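Local coordinates for protein PpBBE-like 1 D396N (Physcomitrella patens subsp. patens, PDB 6EO5) that binds FAD bicovalently and acts as a cellobiose oxidase of the berberine bridge enzyme-like group in the VAO flavoprotein family, at residues 39-53 with 84-98. Sequence-based numbering, arbitrary orientation.
Sequences AYNLRERYAPSAFVF and EDYSLGGRDGVLVVD. With FAD (flavin-adenine dinucleotide), chain C.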
loop_
_atom_site.group_PDB
_atom_site.type_symbol
_atom_site.label_atom_id
_atom_site.label_comp_id
_atom_site.label_asym_id
_atom_site.label_seq_id
_atom_site.Cartn_x
_atom_site.Cartn_y
_atom_site.Cartn_z
ATOM N N ALA A 39 11.294 -3.223 -11.261
ATOM C CA ALA A 39 10.015 -2.897 -10.656
ATOM C C ALA A 39 9.456 -4.173 -10.043
ATOM O O ALA A 39 9.809 -5.286 -10.451
ATOM C CB ALA A 39 9.023 -2.313 -11.679
ATOM N N TYR A 40 8.573 -4.008 -9.056
ATOM C CA TYR A 40 7.999 -5.188 -8.415
ATOM C C TYR A 40 7.190 -6.017 -9.410
ATOM O O TYR A 40 7.351 -7.240 -9.493
ATOM C CB TYR A 40 7.141 -4.792 -7.213
ATOM C CG TYR A 40 6.522 -6.014 -6.600
ATOM C CD1 TYR A 40 7.299 -6.903 -5.855
ATOM C CD2 TYR A 40 5.178 -6.314 -6.800
ATOM C CE1 TYR A 40 6.752 -8.040 -5.306
ATOM C CE2 TYR A 40 4.626 -7.443 -6.262
ATOM C CZ TYR A 40 5.417 -8.307 -5.513
ATOM O OH TYR A 40 4.861 -9.443 -4.969
ATOM N N ASN A 41 6.306 -5.378 -10.167
ATOM C CA ASN A 41 5.559 -6.066 -11.210
ATOM C C ASN A 41 6.341 -5.927 -12.507
ATOM O O ASN A 41 6.644 -4.809 -12.931
ATOM C CB ASN A 41 4.149 -5.494 -11.348
ATOM C CG ASN A 41 3.184 -6.457 -12.025
ATOM O OD1 ASN A 41 3.587 -7.457 -12.632
ATOM N ND2 ASN A 41 1.891 -6.149 -11.933
ATOM N N LEU A 42 6.702 -7.051 -13.116
ATOM C CA LEU A 42 7.438 -7.031 -14.374
ATOM C C LEU A 42 6.520 -7.142 -15.586
ATOM O O LEU A 42 7.011 -7.323 -16.705
ATOM C CB LEU A 42 8.495 -8.146 -14.411
ATOM C CG LEU A 42 9.611 -8.193 -13.352
ATOM C CD1 LEU A 42 10.453 -9.429 -13.549
ATOM C CD2 LEU A 42 10.507 -6.944 -13.325
ATOM N N ARG A 43 5.201 -7.032 -15.397
ATOM C CA ARG A 43 4.297 -7.244 -16.520
ATOM C C ARG A 43 4.432 -6.140 -17.563
ATOM O O ARG A 43 4.474 -6.422 -18.765
ATOM C CB ARG A 43 2.855 -7.355 -16.037
ATOM C CG ARG A 43 1.852 -7.135 -17.167
ATOM C CD ARG A 43 0.482 -7.640 -16.851
ATOM N NE ARG A 43 -0.091 -6.995 -15.675
ATOM C CZ ARG A 43 -0.573 -5.756 -15.668
ATOM N NH1 ARG A 43 -0.522 -5.027 -16.769
ATOM N NH2 ARG A 43 -1.089 -5.249 -14.558
ATOM N N GLU A 44 4.510 -4.884 -17.137
ATOM C CA GLU A 44 4.565 -3.748 -18.062
ATOM C C GLU A 44 5.941 -3.099 -17.971
ATOM O O GLU A 44 6.153 -2.182 -17.179
ATOM C CB GLU A 44 3.481 -2.721 -17.749
ATOM C CG GLU A 44 2.069 -3.240 -17.824
ATOM C CD GLU A 44 1.704 -3.698 -19.208
ATOM O OE1 GLU A 44 2.181 -3.081 -20.190
ATOM O OE2 GLU A 44 0.940 -4.678 -19.311
ATOM N N ARG A 45 6.874 -3.547 -18.813
ATOM C CA ARG A 45 8.248 -3.043 -18.751
ATOM C C ARG A 45 8.359 -1.729 -19.524
ATOM O O ARG A 45 8.964 -1.630 -20.590
ATOM C CB ARG A 45 9.213 -4.087 -19.272
ATOM C CG ARG A 45 9.259 -5.283 -18.391
ATOM C CD ARG A 45 9.818 -6.450 -19.137
ATOM N NE ARG A 45 10.714 -7.206 -18.273
ATOM C CZ ARG A 45 10.433 -8.395 -17.753
ATOM N NH1 ARG A 45 9.263 -8.986 -18.016
ATOM N NH2 ARG A 45 11.332 -8.987 -16.971
ATOM N N TYR A 46 7.760 -0.699 -18.943
ATOM C CA TYR A 46 7.811 0.619 -19.549
ATOM C C TYR A 46 9.248 1.117 -19.599
ATOM O O TYR A 46 10.021 0.916 -18.660
ATOM C CB TYR A 46 6.944 1.602 -18.761
ATOM C CG TYR A 46 5.467 1.279 -18.758
ATOM C CD1 TYR A 46 4.716 1.347 -19.927
ATOM C CD2 TYR A 46 4.813 0.947 -17.573
ATOM C CE1 TYR A 46 3.363 1.062 -19.913
ATOM C CE2 TYR A 46 3.465 0.667 -17.552
ATOM C CZ TYR A 46 2.745 0.717 -18.724
ATOM O OH TYR A 46 1.403 0.441 -18.701
ATOM N N ALA A 47 9.593 1.782 -20.701
ATOM C CA ALA A 47 10.940 2.296 -20.939
ATOM C C ALA A 47 10.955 3.809 -20.796
ATOM O O ALA A 47 10.491 4.509 -21.708
ATOM C CB ALA A 47 11.420 1.893 -22.332
ATOM N N PRO A 48 11.469 4.360 -19.696
ATOM C CA PRO A 48 11.421 5.816 -19.498
ATOM C C PRO A 48 12.381 6.538 -20.434
ATOM O O PRO A 48 13.245 5.930 -21.067
ATOM C CB PRO A 48 11.845 5.998 -18.025
ATOM C CG PRO A 48 11.765 4.648 -17.399
ATOM C CD PRO A 48 12.014 3.664 -18.515
ATOM N N SER A 49 12.214 7.867 -20.511
ATOM C CA SER A 49 13.235 8.713 -21.132
ATOM C C SER A 49 14.528 8.660 -20.332
ATOM O O SER A 49 15.619 8.509 -20.891
ATOM C CB SER A 49 12.772 10.170 -21.223
ATOM O OG SER A 49 11.461 10.301 -21.721
ATOM N N ALA A 50 14.422 8.804 -19.016
ATOM C CA ALA A 50 15.602 8.826 -18.166
ATOM C C ALA A 50 15.193 8.603 -16.720
ATOM O O ALA A 50 14.037 8.812 -16.339
ATOM C CB ALA A 50 16.364 10.147 -18.301
ATOM N N PHE A 51 16.169 8.172 -15.925
ATOM C CA PHE A 51 16.072 8.145 -14.475
ATOM C C PHE A 51 16.952 9.252 -13.919
ATOM O O PHE A 51 18.112 9.380 -14.318
ATOM C CB PHE A 51 16.527 6.798 -13.909
ATOM C CG PHE A 51 15.679 5.633 -14.333
ATOM C CD1 PHE A 51 14.589 5.241 -13.568
ATOM C CD2 PHE A 51 15.984 4.915 -15.483
ATOM C CE1 PHE A 51 13.817 4.171 -13.948
ATOM C CE2 PHE A 51 15.213 3.832 -15.870
ATOM C CZ PHE A 51 14.127 3.459 -15.106
ATOM N N VAL A 52 16.403 10.057 -13.017
ATOM C CA VAL A 52 17.179 11.011 -12.244
ATOM C C VAL A 52 17.007 10.657 -10.773
ATOM O O VAL A 52 15.917 10.265 -10.344
ATOM C CB VAL A 52 16.769 12.474 -12.536
ATOM C CG1 VAL A 52 15.280 12.690 -12.315
ATOM C CG2 VAL A 52 17.592 13.443 -11.701
ATOM N N PHE A 53 18.098 10.762 -10.006
ATOM C CA PHE A 53 18.157 10.321 -8.616
ATOM C C PHE A 53 18.461 11.526 -7.736
ATOM O O PHE A 53 19.611 11.718 -7.317
ATOM C CB PHE A 53 19.207 9.230 -8.433
ATOM C CG PHE A 53 18.921 7.980 -9.221
ATOM C CD1 PHE A 53 19.207 7.913 -10.575
ATOM C CD2 PHE A 53 18.370 6.865 -8.605
ATOM C CE1 PHE A 53 18.947 6.758 -11.298
ATOM C CE2 PHE A 53 18.106 5.711 -9.328
ATOM C CZ PHE A 53 18.397 5.659 -10.674
ATOM N N GLU A 84 0.478 -1.563 -11.150
ATOM C CA GLU A 84 0.335 -1.268 -12.567
ATOM C C GLU A 84 1.574 -0.597 -13.152
ATOM O O GLU A 84 1.503 -0.020 -14.238
ATOM C CB GLU A 84 -0.897 -0.393 -12.794
ATOM C CG GLU A 84 -2.215 -1.064 -12.453
ATOM C CD GLU A 84 -2.685 -2.022 -13.531
ATOM O OE1 GLU A 84 -1.835 -2.669 -14.174
ATOM O OE2 GLU A 84 -3.913 -2.132 -13.740
ATOM N N ASP A 85 2.705 -0.649 -12.449
ATOM C CA ASP A 85 3.959 -0.070 -12.930
ATOM C C ASP A 85 3.849 1.431 -13.178
ATOM O O ASP A 85 4.529 1.977 -14.047
ATOM C CB ASP A 85 4.452 -0.789 -14.185
ATOM C CG ASP A 85 4.916 -2.184 -13.879
ATOM O OD1 ASP A 85 5.654 -2.345 -12.890
ATOM O OD2 ASP A 85 4.525 -3.128 -14.590
ATOM N N TYR A 86 3.029 2.114 -12.382
ATOM C CA TYR A 86 2.824 3.541 -12.571
ATOM C C TYR A 86 4.030 4.377 -12.154
ATOM O O TYR A 86 4.104 5.553 -12.521
ATOM C CB TYR A 86 1.590 4.003 -11.797
ATOM C CG TYR A 86 0.262 3.591 -12.405
ATOM C CD1 TYR A 86 0.151 3.251 -13.756
ATOM C CD2 TYR A 86 -0.887 3.547 -11.625
ATOM C CE1 TYR A 86 -1.085 2.884 -14.306
ATOM C CE2 TYR A 86 -2.112 3.181 -12.156
ATOM C CZ TYR A 86 -2.216 2.857 -13.493
ATOM O OH TYR A 86 -3.448 2.502 -14.006
ATOM N N SER A 87 4.959 3.824 -11.376
ATOM C CA SER A 87 6.166 4.577 -11.058
ATOM C C SER A 87 7.253 4.386 -12.112
ATOM O O SER A 87 8.341 4.957 -11.975
ATOM C CB SER A 87 6.682 4.205 -9.662
ATOM O OG SER A 87 6.906 2.815 -9.548
ATOM N N LEU A 88 6.987 3.592 -13.151
ATOM C CA LEU A 88 7.717 3.701 -14.405
ATOM C C LEU A 88 7.015 4.636 -15.372
ATOM O O LEU A 88 7.523 4.866 -16.466
ATOM C CB LEU A 88 7.908 2.324 -15.050
ATOM C CG LEU A 88 8.870 1.434 -14.263
ATOM C CD1 LEU A 88 8.952 0.044 -14.840
ATOM C CD2 LEU A 88 10.260 2.055 -14.130
ATOM N N GLY A 89 5.867 5.189 -14.987
ATOM C CA GLY A 89 5.121 6.127 -15.802
ATOM C C GLY A 89 3.744 5.650 -16.219
ATOM O O GLY A 89 2.874 6.486 -16.509
ATOM N N GLY A 90 3.507 4.337 -16.272
ATOM C CA GLY A 90 2.274 3.843 -16.856
ATOM C C GLY A 90 2.165 4.084 -18.346
ATOM O O GLY A 90 1.079 3.961 -18.908
ATOM N N ARG A 91 3.280 4.430 -18.991
ATOM C CA ARG A 91 3.437 4.664 -20.422
ATOM C C ARG A 91 4.930 4.792 -20.684
ATOM O O ARG A 91 5.717 4.983 -19.751
ATOM C CB ARG A 91 2.707 5.929 -20.884
ATOM C CG ARG A 91 3.341 7.199 -20.337
ATOM C CD ARG A 91 2.297 8.204 -19.936
ATOM N NE ARG A 91 2.869 9.500 -19.569
ATOM C CZ ARG A 91 2.944 9.974 -18.327
ATOM N NH1 ARG A 91 2.494 9.252 -17.310
ATOM N NH2 ARG A 91 3.466 11.171 -18.098
ATOM N N ASP A 92 5.310 4.724 -21.958
ATOM C CA ASP A 92 6.715 4.862 -22.321
ATOM C C ASP A 92 7.141 6.324 -22.367
ATOM O O ASP A 92 6.333 7.225 -22.619
ATOM C CB ASP A 92 6.992 4.224 -23.675
ATOM C CG ASP A 92 7.221 2.754 -23.574
ATOM O OD1 ASP A 92 7.427 2.287 -22.430
ATOM O OD2 ASP A 92 7.214 2.075 -24.628
ATOM N N GLY A 93 8.427 6.551 -22.105
ATOM C CA GLY A 93 9.042 7.843 -22.341
ATOM C C GLY A 93 8.964 8.850 -21.224
ATOM O O GLY A 93 9.156 10.043 -21.477
ATOM N N VAL A 94 8.710 8.431 -20.008
ATOM C CA VAL A 94 8.572 9.364 -18.898
ATOM C C VAL A 94 9.940 9.594 -18.264
ATOM O O VAL A 94 10.870 8.807 -18.433
ATOM C CB VAL A 94 7.533 8.819 -17.896
ATOM C CG1 VAL A 94 7.516 9.590 -16.593
ATOM C CG2 VAL A 94 6.158 8.849 -18.539
ATOM N N LEU A 95 10.089 10.719 -17.568
ATOM C CA LEU A 95 11.226 10.924 -16.674
ATOM C C LEU A 95 10.846 10.380 -15.304
ATOM O O LEU A 95 9.930 10.903 -14.654
ATOM C CB LEU A 95 11.608 12.400 -16.582
ATOM C CG LEU A 95 12.680 12.754 -15.540
ATOM C CD1 LEU A 95 14.018 12.111 -15.886
ATOM C CD2 LEU A 95 12.819 14.264 -15.363
ATOM N N VAL A 96 11.539 9.331 -14.869
ATOM C CA VAL A 96 11.311 8.737 -13.554
ATOM C C VAL A 96 12.211 9.437 -12.551
ATOM O O VAL A 96 13.440 9.389 -12.663
ATOM C CB VAL A 96 11.582 7.224 -13.557
ATOM C CG1 VAL A 96 11.478 6.678 -12.130
ATOM C CG2 VAL A 96 10.628 6.490 -14.506
ATOM N N VAL A 97 11.602 10.073 -11.559
ATOM C CA VAL A 97 12.332 10.774 -10.505
ATOM C C VAL A 97 12.398 9.833 -9.304
ATOM O O VAL A 97 11.543 9.854 -8.417
ATOM C CB VAL A 97 11.673 12.101 -10.161
ATOM C CG1 VAL A 97 12.493 12.844 -9.101
ATOM C CG2 VAL A 97 11.491 12.919 -11.422
ATOM N N ASP A 98 13.430 8.994 -9.274
ATOM C CA ASP A 98 13.621 8.034 -8.192
ATOM C C ASP A 98 14.101 8.762 -6.938
ATOM O O ASP A 98 15.180 9.362 -6.936
ATOM C CB ASP A 98 14.612 6.959 -8.629
ATOM C CG ASP A 98 14.780 5.856 -7.602
ATOM O OD1 ASP A 98 14.982 6.150 -6.404
ATOM O OD2 ASP A 98 14.717 4.680 -8.003
HETATM P PA FAD C . 5.767 3.154 -6.151
HETATM O O1A FAD C . 5.527 2.275 -7.369
HETATM O O2A FAD C . 7.158 3.735 -6.143
HETATM O O5B FAD C . 4.663 4.316 -5.961
HETATM C C5B FAD C . 3.293 4.083 -6.210
HETATM C C4B FAD C . 2.602 5.360 -6.675
HETATM O O4B FAD C . 2.896 6.426 -5.791
HETATM C C3B FAD C . 3.074 5.797 -8.051
HETATM O O3B FAD C . 2.007 6.452 -8.701
HETATM C C2B FAD C . 4.144 6.807 -7.730
HETATM O O2B FAD C . 4.337 7.719 -8.782
HETATM C C1B FAD C . 3.596 7.458 -6.467
HETATM N N9A FAD C . 4.715 8.016 -5.675
HETATM C C8A FAD C . 5.843 7.349 -5.260
HETATM N N7A FAD C . 6.635 8.208 -4.583
HETATM C C5A FAD C . 6.035 9.417 -4.563
HETATM C C6A FAD C . 6.415 10.632 -4.024
HETATM N N6A FAD C . 7.571 10.733 -3.377
HETATM N N1A FAD C . 5.588 11.726 -4.156
HETATM C C2A FAD C . 4.399 11.606 -4.838
HETATM N N3A FAD C . 4.024 10.396 -5.382
HETATM C C4A FAD C . 4.833 9.317 -5.249
HETATM N N1 FAD C . -0.335 -2.351 0.733
HETATM C C2 FAD C . -0.824 -2.237 2.039
HETATM O O2 FAD C . -1.625 -1.342 2.381
HETATM N N3 FAD C . -0.393 -3.142 2.995
HETATM C C4 FAD C . 0.496 -4.143 2.665
HETATM O O4 FAD C . 0.871 -4.923 3.535
HETATM C C4X FAD C . 0.978 -4.259 1.370
HETATM N N5 FAD C . 1.901 -5.234 1.061
HETATM C C5X FAD C . 2.616 -5.155 -0.119
HETATM C C6 FAD C . 3.643 -6.064 -0.357
HETATM C C7 FAD C . 4.484 -5.962 -1.476
HETATM C C7M FAD C . 5.601 -6.960 -1.689
HETATM C C8 FAD C . 4.194 -4.970 -2.436
HETATM C C8M FAD C . 4.984 -4.872 -3.728
HETATM C C9 FAD C . 3.094 -4.118 -2.223
HETATM C C9A FAD C . 2.303 -4.179 -1.061
HETATM N N10 FAD C . 1.179 -3.371 -0.842
HETATM C C10 FAD C . 0.592 -3.331 0.407
HETATM C "C1'" FAD C . 0.758 -2.331 -1.826
HETATM C "C2'" FAD C . 1.501 -1.033 -1.523
HETATM O "O2'" FAD C . 0.948 -0.325 -0.437
HETATM C "C3'" FAD C . 1.455 -0.155 -2.753
HETATM O "O3'" FAD C . 2.065 -0.895 -3.783
HETATM C "C4'" FAD C . 2.177 1.162 -2.487
HETATM O "O4'" FAD C . 1.564 2.177 -3.258
HETATM C "C5'" FAD C . 3.667 1.036 -2.798
HETATM O "O5'" FAD C . 4.366 2.258 -2.691
HETATM P P FAD C . 5.833 2.365 -3.365
HETATM O O1P FAD C . 6.453 3.695 -3.008
HETATM O O2P FAD C . 6.732 1.203 -3.037
HETATM O O3P FAD C . 5.509 2.146 -4.925
#
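Parallel strand pairing joins A50-F53 to L95-D98 in the small four-stranded mixed sheet of the FAD-binding domain, and the loops before both strands pack together toward the flavin. V96 N donates to A50 O (2.9 Å) and V96 O accepts from V52 N (3.1 Å). V52 O then takes the N-H of D98. On one face of the sheet, V96 CB lies 3.6 Å from F51 CD1, and V96 CG2 meets P48 CG. On the other, L95 CD1 touches A50 CB and V52 CG1, with A63 of helix 57-70 beyond. In the loops, D92 OD1 accepts a nearly straight bond from A47 N (2.8 Å, 170°). The Y46 ring covers the G90-R91 peptide, with R91 N over its centre and G90 CA 3.9 Å from the centroid in a CH-pi contact. D85 OD2 receives E44 N. R43 bends at chi3 (60°) and its NH2 reaches E84 OE1 (2.7 Å), which lies in the guanidinium plane. E84 has a second salt bridge, to K332. S87 OG donates to FAD O1A, and FAD C8M sits over the centre of one face of the Y40 ring. A parallel strand pair whose preceding loop binds the FAD pyrophosphate is in keeping with the PCMH-type FAD-binding domain of VAO flavoproteins.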